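Local atomic coordinates of 2-c-methyl-d-erythritol 2,4-cyclodiphosphate synthase (Plasmodium falciparum, PDB entry 4C81), a protein that catalyses the ring closure that turns 4-diphosphocytidyl-2-C-methyl-D-erythritol 2-phosphate into 2-C-methyl-D-erythritol 2,4-cyclodiphosphate, releasing CMP, in non-mevalonate isoprenoid synthesis. Residues 47-52 with 134-139; 64-69 with 100-105; 71-76 with 107-112. The protein carries 1 engineered substitution. One frame throughout, in Å; residues are numbered along the deposited sequence. Where two conformers were deposited one is given.

Interaction 1: residues 47-52 with 134-139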
loop_
_atom_site.group_PDB
_atom_site.type_symbol
_atom_site.label_atom_id
_atom_site.label_comp_id
_atom_site.label_asym_id
_atom_site.label_seq_id
_atom_site.Cartn_x
_atom_site.Cartn_y
_atom_site.Cartn_z
ATOM N N GLY A 47 -6.614 17.215 3.223
ATOM C CA GLY A 47 -6.047 17.299 4.565
ATOM C C GLY A 47 -6.532 18.526 5.313
ATOM O O GLY A 47 -5.776 19.147 6.059
ATOM N N GLY A 48 -7.796 18.883 5.090
ATOM C CA GLY A 48 -8.391 20.077 5.687
ATOM C C GLY A 48 -8.029 21.397 5.019
ATOM O O GLY A 48 -8.467 22.450 5.476
ATOM N N VAL A 49 -7.242 21.350 3.943
ATOM C CA VAL A 49 -6.804 22.558 3.241
ATOM C C VAL A 49 -7.602 22.729 1.953
ATOM O O VAL A 49 -7.631 21.830 1.113
ATOM C CB VAL A 49 -5.301 22.500 2.884
ATOM C CG1 VAL A 49 -4.863 23.793 2.191
ATOM C CG2 VAL A 49 -4.457 22.245 4.128
ATOM N N LYS A 50 -8.240 23.889 1.796
ATOM C CA LYS A 50 -8.988 24.193 0.580
ATOM C C LYS A 50 -8.037 24.374 -0.602
ATOM O O LYS A 50 -7.013 25.047 -0.486
ATOM C CB LYS A 50 -9.830 25.461 0.761
ATOM C CG LYS A 50 -10.973 25.318 1.750
ATOM C CD LYS A 50 -12.121 24.507 1.168
ATOM C CE LYS A 50 -13.302 24.456 2.122
ATOM N NZ LYS A 50 -14.472 23.759 1.521
ATOM N N ILE A 51 -8.390 23.756 -1.727
ATOM C CA ILE A 51 -7.609 23.824 -2.958
ATOM C C ILE A 51 -8.447 24.588 -3.977
ATOM O O ILE A 51 -9.315 24.020 -4.636
ATOM C CB ILE A 51 -7.268 22.413 -3.502
ATOM C CG1 ILE A 51 -6.743 21.501 -2.387
ATOM C CG2 ILE A 51 -6.248 22.513 -4.621
ATOM C CD1 ILE A 51 -5.524 22.023 -1.672
ATOM N N ASN A 52 -8.177 25.884 -4.100
ATOM C CA ASN A 52 -9.083 26.794 -4.806
ATOM C C ASN A 52 -9.138 26.620 -6.325
ATOM O O ASN A 52 -10.093 27.069 -6.956
ATOM C CB ASN A 52 -8.739 28.250 -4.462
ATOM C CG ASN A 52 -8.840 28.543 -2.970
ATOM O OD1 ASN A 52 -9.569 27.872 -2.237
ATOM N ND2 ASN A 52 -8.101 29.548 -2.515
ATOM N N ARG A 134 2.085 21.017 2.639
ATOM C CA ARG A 134 2.448 19.969 3.601
ATOM C C ARG A 134 2.318 20.425 5.050
ATOM O O ARG A 134 1.708 19.734 5.866
ATOM C CB ARG A 134 3.880 19.478 3.351
ATOM C CG ARG A 134 4.411 18.540 4.432
ATOM C CD ARG A 134 5.871 18.184 4.242
ATOM N NE ARG A 134 6.046 16.948 3.482
ATOM C CZ ARG A 134 6.602 16.844 2.274
ATOM N NH1 ARG A 134 7.080 17.905 1.624
ATOM N NH2 ARG A 134 6.696 15.646 1.713
ATOM N N LYS A 135 2.905 21.579 5.364
ATOM C CA LYS A 135 2.908 22.098 6.737
ATOM C C LYS A 135 1.491 22.259 7.285
ATOM O O LYS A 135 1.213 21.886 8.425
ATOM C CB LYS A 135 3.648 23.438 6.806
ATOM C CG LYS A 135 5.160 23.330 6.655
ATOM N N ASN A 136 0.605 22.812 6.457
ATOM C CA ASN A 136 -0.794 23.020 6.821
ATOM C C ASN A 136 -1.526 21.692 7.032
ATOM O O ASN A 136 -2.261 21.526 8.004
ATOM C CB ASN A 136 -1.496 23.841 5.729
ATOM C CG ASN A 136 -2.779 24.508 6.210
ATOM O OD1 ASN A 136 -3.343 24.150 7.244
ATOM N ND2 ASN A 136 -3.247 25.490 5.447
ATOM N N ILE A 137 -1.321 20.749 6.117
ATOM C CA ILE A 137 -1.946 19.428 6.225
ATOM C C ILE A 137 -1.506 18.734 7.512
ATOM O O ILE A 137 -2.338 18.224 8.271
ATOM C CB ILE A 137 -1.607 18.536 5.012
ATOM C CG1 ILE A 137 -2.296 19.063 3.753
ATOM C CG2 ILE A 137 -2.040 17.091 5.266
ATOM C CD1 ILE A 137 -1.828 18.390 2.482
ATOM N N ILE A 138 -0.200 18.739 7.761
ATOM C CA ILE A 138 0.368 18.105 8.951
ATOM C C ILE A 138 -0.155 18.759 10.237
ATOM O O ILE A 138 -0.458 18.063 11.212
ATOM C CB ILE A 138 1.916 18.105 8.909
ATOM C CG1 ILE A 138 2.408 17.138 7.823
ATOM C CG2 ILE A 138 2.497 17.716 10.257
ATOM C CD1 ILE A 138 3.908 17.134 7.633
ATOM N N LYS A 139 -0.270 20.086 10.228
ATOM C CA LYS A 139 -0.840 20.820 11.361
ATOM C C LYS A 139 -2.295 20.420 11.597
ATOM O O LYS A 139 -2.705 20.194 12.737
ATOM C CB LYS A 139 -0.738 22.334 11.133
ATOM C CG LYS A 139 -1.216 23.178 12.313
ATOM C CD LYS A 139 -0.993 24.659 12.063
ATOM C CE LYS A 139 -1.523 25.501 13.212
ATOM N NZ LYS A 139 -1.313 26.958 12.983
HETATM O O HOH W 1 -6.381 24.618 6.631
#

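Interaction 2: residues 64-69 with 100-105. With ZN (zinc ion), chain B.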
loop_
_atom_site.group_PDB
_atom_site.type_symbol
_atom_site.label_atom_id
_atom_site.label_comp_id
_atom_site.label_asym_id
_atom_site.label_seq_id
_atom_site.Cartn_x
_atom_site.Cartn_y
_atom_site.Cartn_z
ATOM N N ILE A 64 -9.579 13.046 0.264
ATOM C CA ILE A 64 -8.969 11.713 0.229
ATOM C C ILE A 64 -8.019 11.456 1.403
ATOM O O ILE A 64 -7.878 10.315 1.847
ATOM C CB ILE A 64 -8.232 11.425 -1.119
ATOM C CG1 ILE A 64 -7.205 12.519 -1.439
ATOM C CG2 ILE A 64 -9.241 11.259 -2.261
ATOM C CD1 ILE A 64 -6.332 12.216 -2.647
ATOM N N ILE A 65 -7.367 12.505 1.902
ATOM C CA ILE A 65 -6.426 12.352 3.012
ATOM C C ILE A 65 -7.167 12.018 4.310
ATOM O O ILE A 65 -6.877 11.007 4.962
ATOM C CB ILE A 65 -5.539 13.607 3.189
ATOM C CG1 ILE A 65 -4.607 13.772 1.983
ATOM C CG2 ILE A 65 -4.725 13.521 4.462
ATOM C CD1 ILE A 65 -3.695 14.982 2.075
ATOM N N TYR A 66 -8.126 12.858 4.687
ATOM C CA TYR A 66 -8.905 12.596 5.899
ATOM C C TYR A 66 -9.652 11.266 5.837
ATOM O O TYR A 66 -9.675 10.524 6.823
ATOM C CB TYR A 66 -9.893 13.737 6.187
ATOM C CG TYR A 66 -9.313 14.975 6.867
ATOM C CD1 TYR A 66 -7.995 15.016 7.333
ATOM C CD2 TYR A 66 -10.112 16.094 7.084
ATOM C CE1 TYR A 66 -7.488 16.143 7.964
ATOM C CE2 TYR A 66 -9.610 17.224 7.719
ATOM C CZ TYR A 66 -8.302 17.242 8.152
ATOM O OH TYR A 66 -7.807 18.358 8.781
ATOM N N HIS A 67 -10.253 10.964 4.687
ATOM C CA HIS A 67 -11.020 9.731 4.532
ATOM C C HIS A 67 -10.113 8.501 4.625
ATOM O O HIS A 67 -10.440 7.538 5.325
ATOM C CB HIS A 67 -11.806 9.715 3.218
ATOM C CG HIS A 67 -12.765 10.855 3.070
ATOM N ND1 HIS A 67 -13.427 11.124 1.891
ATOM C CD2 HIS A 67 -13.154 11.812 3.946
ATOM C CE1 HIS A 67 -14.187 12.192 2.048
ATOM N NE2 HIS A 67 -14.042 12.628 3.287
ATOM N N SER A 68 -8.972 8.532 3.938
ATOM C CA SER A 68 -8.046 7.396 3.981
ATOM C C SER A 68 -7.438 7.213 5.375
ATOM O O SER A 68 -7.237 6.084 5.814
ATOM C CB SER A 68 -6.942 7.535 2.931
ATOM O OG SER A 68 -6.060 8.588 3.242
ATOM N N ILE A 69 -7.158 8.314 6.070
ATOM C CA ILE A 69 -6.681 8.237 7.457
ATOM C C ILE A 69 -7.715 7.540 8.352
ATOM O O ILE A 69 -7.367 6.638 9.118
ATOM C CB ILE A 69 -6.331 9.633 8.025
ATOM C CG1 ILE A 69 -5.040 10.158 7.396
ATOM C CG2 ILE A 69 -6.160 9.571 9.546
ATOM C CD1 ILE A 69 -4.808 11.638 7.618
ATOM N N ILE A 100 -16.602 14.780 11.618
ATOM C CA ILE A 100 -17.359 13.813 12.412
ATOM C C ILE A 100 -16.672 12.440 12.411
ATOM O O ILE A 100 -16.593 11.782 13.450
ATOM C CB ILE A 100 -18.816 13.676 11.896
ATOM C CG1 ILE A 100 -19.608 14.960 12.173
ATOM C CG2 ILE A 100 -19.518 12.496 12.551
ATOM C CD1 ILE A 100 -20.930 15.033 11.427
ATOM N N PHE A 101 -16.162 12.023 11.252
ATOM C CA PHE A 101 -15.498 10.719 11.128
ATOM C C PHE A 101 -14.117 10.687 11.778
ATOM O O PHE A 101 -13.729 9.671 12.353
ATOM C CB PHE A 101 -15.365 10.301 9.657
ATOM C CG PHE A 101 -16.675 10.210 8.914
ATOM C CD1 PHE A 101 -17.824 9.720 9.529
ATOM C CD2 PHE A 101 -16.753 10.615 7.586
ATOM C CE1 PHE A 101 -19.025 9.641 8.834
ATOM C CE2 PHE A 101 -17.948 10.534 6.886
ATOM C CZ PHE A 101 -19.086 10.048 7.511
ATOM N N LEU A 102 -13.370 11.782 11.671
ATOM C CA LEU A 102 -12.047 11.870 12.286
ATOM C C LEU A 102 -12.133 11.883 13.815
ATOM O O LEU A 102 -11.278 11.300 14.484
ATOM C CB LEU A 102 -11.276 13.100 11.791
ATOM C CG LEU A 102 -10.460 12.952 10.501
ATOM C CD1 LEU A 102 -9.297 11.985 10.696
ATOM C CD2 LEU A 102 -11.324 12.515 9.335
ATOM N N ARG A 103 -13.151 12.544 14.364
ATOM C CA ARG A 103 -13.342 12.547 15.820
ATOM C C ARG A 103 -13.790 11.173 16.316
ATOM O O ARG A 103 -13.377 10.744 17.390
ATOM C CB ARG A 103 -14.302 13.657 16.283
ATOM C CG ARG A 103 -15.787 13.445 15.989
ATOM C CD ARG A 103 -16.657 14.176 17.009
ATOM N NE ARG A 103 -16.305 15.592 17.127
ATOM C CZ ARG A 103 -16.761 16.566 16.340
ATOM N NH1 ARG A 103 -17.612 16.311 15.348
ATOM N NH2 ARG A 103 -16.363 17.817 16.548
ATOM N N TYR A 104 -14.619 10.485 15.530
ATOM C CA TYR A 104 -15.011 9.110 15.849
ATOM C C TYR A 104 -13.770 8.224 15.917
ATOM O O TYR A 104 -13.581 7.476 16.879
ATOM C CB TYR A 104 -15.996 8.546 14.815
ATOM C CG TYR A 104 -16.256 7.058 14.978
ATOM C CD1 TYR A 104 -17.135 6.585 15.952
ATOM C CD2 TYR A 104 -15.604 6.122 14.175
ATOM C CE1 TYR A 104 -17.368 5.226 16.115
ATOM C CE2 TYR A 104 -15.831 4.757 14.332
ATOM C CZ TYR A 104 -16.713 4.316 15.303
ATOM O OH TYR A 104 -16.942 2.970 15.466
ATOM N N ALA A 105 -12.922 8.327 14.895
ATOM C CA ALA A 105 -11.706 7.519 14.819
ATOM C C ALA A 105 -10.757 7.793 15.986
ATOM O O ALA A 105 -10.201 6.861 16.566
ATOM C CB ALA A 105 -10.994 7.756 13.486
HETATM ZN ZN ZN B . -13.469 9.890 0.242
HETATM O O HOH W 2 -14.434 8.458 0.819
#

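Interaction 3: residues 71-76 with 107-112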
loop_
_atom_site.group_PDB
_atom_site.type_symbol
_atom_site.label_atom_id
_atom_site.label_comp_id
_atom_site.label_asym_id
_atom_site.label_seq_id
_atom_site.Cartn_x
_atom_site.Cartn_y
_atom_site.Cartn_z
ATOM N N ASP A 71 -10.145 5.425 7.485
ATOM C CA ASP A 71 -10.240 4.002 7.153
ATOM C C ASP A 71 -8.980 3.214 7.518
ATOM O O ASP A 71 -9.057 2.007 7.744
ATOM C CB ASP A 71 -10.633 3.802 5.686
ATOM C CG ASP A 71 -12.127 4.006 5.452
ATOM O OD1 ASP A 71 -12.920 3.927 6.421
ATOM O OD2 ASP A 71 -12.513 4.235 4.292
ATOM N N SER A 72 -7.831 3.886 7.602
ATOM C CA SER A 72 -6.610 3.227 8.074
ATOM C C SER A 72 -6.741 2.875 9.558
ATOM O O SER A 72 -6.363 1.784 9.980
ATOM C CB SER A 72 -5.355 4.075 7.813
ATOM O OG SER A 72 -5.158 5.084 8.793
ATOM N N ILE A 73 -7.289 3.804 10.333
ATOM C CA ILE A 73 -7.545 3.585 11.760
ATOM C C ILE A 73 -8.592 2.486 11.987
ATOM O O ILE A 73 -8.370 1.572 12.787
ATOM C CB ILE A 73 -7.994 4.899 12.446
ATOM C CG1 ILE A 73 -6.836 5.899 12.477
ATOM C CG2 ILE A 73 -8.496 4.633 13.868
ATOM C CD1 ILE A 73 -7.247 7.303 12.840
ATOM N N LEU A 74 -9.726 2.577 11.293
ATOM C CA LEU A 74 -10.771 1.560 11.386
ATOM C C LEU A 74 -10.220 0.204 10.960
ATOM O O LEU A 74 -10.448 -0.809 11.624
ATOM C CB LEU A 74 -11.973 1.933 10.514
ATOM C CG LEU A 74 -12.766 3.150 10.988
ATOM C CD1 LEU A 74 -13.892 3.475 10.020
ATOM C CD2 LEU A 74 -13.306 2.903 12.384
ATOM N N GLY A 75 -9.482 0.196 9.854
ATOM C CA GLY A 75 -8.878 -1.027 9.347
ATOM C C GLY A 75 -7.936 -1.669 10.352
ATOM O O GLY A 75 -7.971 -2.882 10.573
ATOM N N ALA A 76 -7.098 -0.848 10.975
ATOM C CA ALA A 76 -6.151 -1.321 11.981
ATOM C C ALA A 76 -6.846 -2.011 13.157
ATOM O O ALA A 76 -6.345 -3.014 13.668
ATOM C CB ALA A 76 -5.301 -0.166 12.486
ATOM N N LEU A 107 -11.565 8.961 18.966
ATOM C CA LEU A 107 -12.189 8.441 20.189
ATOM C C LEU A 107 -12.246 6.912 20.213
ATOM O O LEU A 107 -12.205 6.312 21.284
ATOM C CB LEU A 107 -13.586 9.039 20.381
ATOM C CG LEU A 107 -13.586 10.545 20.656
ATOM C CD1 LEU A 107 -14.980 11.141 20.493
ATOM C CD2 LEU A 107 -13.028 10.834 22.044
ATOM N N LEU A 108 -12.335 6.291 19.037
ATOM C CA LEU A 108 -12.293 4.833 18.917
ATOM C C LEU A 108 -10.933 4.282 19.350
ATOM O O LEU A 108 -10.862 3.289 20.072
ATOM C CB LEU A 108 -12.594 4.405 17.476
ATOM C CG LEU A 108 -12.454 2.917 17.134
ATOM C CD1 LEU A 108 -13.521 2.092 17.831
ATOM C CD2 LEU A 108 -12.526 2.718 15.628
ATOM N N ILE A 109 -9.860 4.927 18.894
ATOM C CA ILE A 109 -8.498 4.559 19.279
ATOM C C ILE A 109 -8.350 4.636 20.796
ATOM O O ILE A 109 -7.789 3.736 21.421
ATOM C CB ILE A 109 -7.448 5.489 18.617
ATOM C CG1 ILE A 109 -7.350 5.207 17.115
ATOM C CG2 ILE A 109 -6.079 5.296 19.246
ATOM C CD1 ILE A 109 -6.534 6.242 16.352
ATOM N N TYR A 110 -8.879 5.713 21.374
ATOM C CA TYR A 110 -8.798 5.940 22.812
ATOM C C TYR A 110 -9.572 4.889 23.603
ATOM O O TYR A 110 -9.043 4.324 24.560
ATOM C CB TYR A 110 -9.309 7.336 23.170
ATOM C CG TYR A 110 -9.091 7.688 24.624
ATOM C CD1 TYR A 110 -7.912 8.300 25.042
ATOM C CD2 TYR A 110 -10.056 7.393 25.583
ATOM C CE1 TYR A 110 -7.703 8.619 26.380
ATOM C CE2 TYR A 110 -9.854 7.705 26.922
ATOM C CZ TYR A 110 -8.677 8.319 27.313
ATOM O OH TYR A 110 -8.472 8.631 28.636
ATOM N N LYS A 111 -10.812 4.618 23.203
ATOM C CA LYS A 111 -11.644 3.658 23.942
ATOM C C LYS A 111 -11.160 2.211 23.794
ATOM O O LYS A 111 -11.508 1.360 24.611
ATOM C CB LYS A 111 -13.128 3.798 23.570
ATOM C CG LYS A 111 -13.575 3.101 22.294
ATOM C CD LYS A 111 -14.966 3.571 21.889
ATOM C CE LYS A 111 -15.572 2.683 20.813
ATOM N NZ LYS A 111 -16.715 3.343 20.119
ATOM N N LYS A 112 -10.358 1.932 22.763
ATOM C CA LYS A 112 -9.753 0.605 22.591
ATOM C C LYS A 112 -8.367 0.499 23.246
ATOM O O LYS A 112 -7.679 -0.514 23.082
ATOM C CB LYS A 112 -9.672 0.250 21.101
ATOM C CG LYS A 112 -11.029 0.152 20.403
ATOM C CD LYS A 112 -11.791 -1.120 20.766
ATOM C CE LYS A 112 -11.305 -2.330 19.982
ATOM N NZ LYS A 112 -11.650 -2.239 18.536
#

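Interaction 1: residues 47-52 with 134-139
Val-49 sets its CG2 methyl over the face of the side-chain amide of Asn-136. The methyl is 3.5 Å from the amide carbon CG, and the other atoms of the amide lie only slightly farther away, so it sits over the whole group rather than at one end. With CG1 anti to the backbone N (chi1 -178°), CG2 is the branch left beside that N, and it faces helix 130-145. The same methyl reaches the flank of the next side chain, with CG2 of Val-49 3.9 Å from CG1 of Ile-137.

While one face of the amide is covered by valine, its oxygen stays hydrated. A water donates to Asn-136 OD1 at 3.1 Å and to the carbonyl of Gly-48, O to water 3.2 Å, tying the helix to the turn on the solvent side.

On the buried side Gly-47 comes in without a side chain. Its CA lies 4.9 Å from the CA of Ile-137, with CG2 of the isoleucine 4.1 Å from the CA of Gly-47. The carbonyl O of Gly-47 is taken by Asn-140 ND2, one helical turn beyond Asn-136, and the carboxylate of Asp-63 holds the N-H groups of both glycines. Earlier on the helix, Arg-134 turns away to a salt bridge with Asp-81 of a second subunit, one of the residues lining the CDP pocket.

Positive phi at Gly-47 and Gly-48 (57° and 79°) makes these two residues the type I' turn of a short beta-hairpin, strands 43-46 and 49-51, docked by its bend against a helix.

Interaction 2: residues 64-69 with 100-105
Helices 64-77 and 97-111 pack side by side over the mixed sheet of the alpha/beta fold shared by the YgbB (IspF) family, and Leu-102 is the side chain that bridges them here.

The apolar contact is made by the two methyls of this leucine, which straddle different parts of the first helix. CD2 settles at the root of Tyr-66, 3.7 Å from its CB, and approaches the ring obliquely. It also lies against the backbone, 3.6 Å from the carbonyl O of Tyr-66. CD1 goes one turn on, to the branch methyl of Ile-69, with CD1 of Leu-102 4.1 Å from CG2 of Ile-69; the two side chains cross at about a right angle. With CG1 anti to the carbonyl carbon (chi1 -72°), CG2 of Ile-69 is the branch that meets Leu-102. Val-144 of helix 130-145 touches both Tyr-66 and Leu-102, so a third helix closes over the pair.

The metal chemistry lies on the next face of helix 64-77. His-67 leaves the leucine to its neighbours and turns its ring to the zinc ion, which Asp-15 and His-17 also bind. The second helix takes part through Ser-98, whose OG is hydrogen-bonded to His-67 NE2. Held at both nitrogens, the imidazole has little freedom to rotate, and ND1 of His-67 sits 2.1 Å from the zinc ion.

Interaction 3: residues 71-76 with 107-112
Leu-108 is the first residue of 107-112 to reach across, meeting Leu-74 of helix 64-77 methyl to methyl. Its CG stands anti to the backbone N (chi1 174°), which sends the branch carbons out over the gap between the helices. The two leucines cross at about a right angle, and CD2 of Leu-108 comes to 3.3 Å from CD2 of Leu-74. That is closer than two methyls normally come, but Leu-74 was modelled in two conformers, so the tightness is doubtful. Both leucines also rest on Ser-79, in the loop that leads from helix 64-77 to the CDP-pocket residues Asp-81, Gly-83 and Thr-84.

Ile-109 follows and meets Ile-73 through more of its length. CG1 of Ile-109 presses to 3.5 Å on CG2 of Ile-73, tighter than carbons usually pack, and the end of the chain carries on past it. CD1 of Ile-109 is 3.6 Å from the same CG2 of Ile-73 and 3.7 Å from the CD1 of Ile-73. Extension of the chain (chi2 169°) brings that terminal methyl across, although the side chain does not set out directly toward the other helix. On the sheet side, Ile-109 rests on Leu-179, Tyr-114 and Ile-116, and Ile-73 on Ile-177, so both isoleucines reach the sheet.

Lys-112 comes last, where the chain leaves the helix: its N still bonds to the carbonyl O of Leu-108 at 3.1 Å, and its side chain touches Leu-77.

On the far side of helix 64-77, Asp-71 accepts a hydrogen bond from the N of Ile-82 and packs against Lys-155 of the third subunit. Two neighbouring helices, running broadly the same way and seated by isoleucines on strands 114-124 and 170-181, form part of the helical layer of this alpha/beta fold.

How the interactions relate
Interactions 2 and 3 are successive stations along one seam, helix 64-77 against helix 97-111. They lie about 10 Å apart between centres and are joined where Tyr-104 meets Leu-74 and Ala-105 meets Ile-73. Both are buried and apolar, but interaction 2 carries a zinc ligand on its flank whereas interaction 3 is hydrocarbon alone. Interaction 1 is partly exposed and mixes a methyl-on-amide contact with a bridging water. It lies across the chain's centre from interaction 3, their nearest atoms about 13 Å apart. Yet it adjoins interaction 2: the glycine turn packs on Tyr-66, and Ile-137 on Ile-65, so helix 64-77 connects all three.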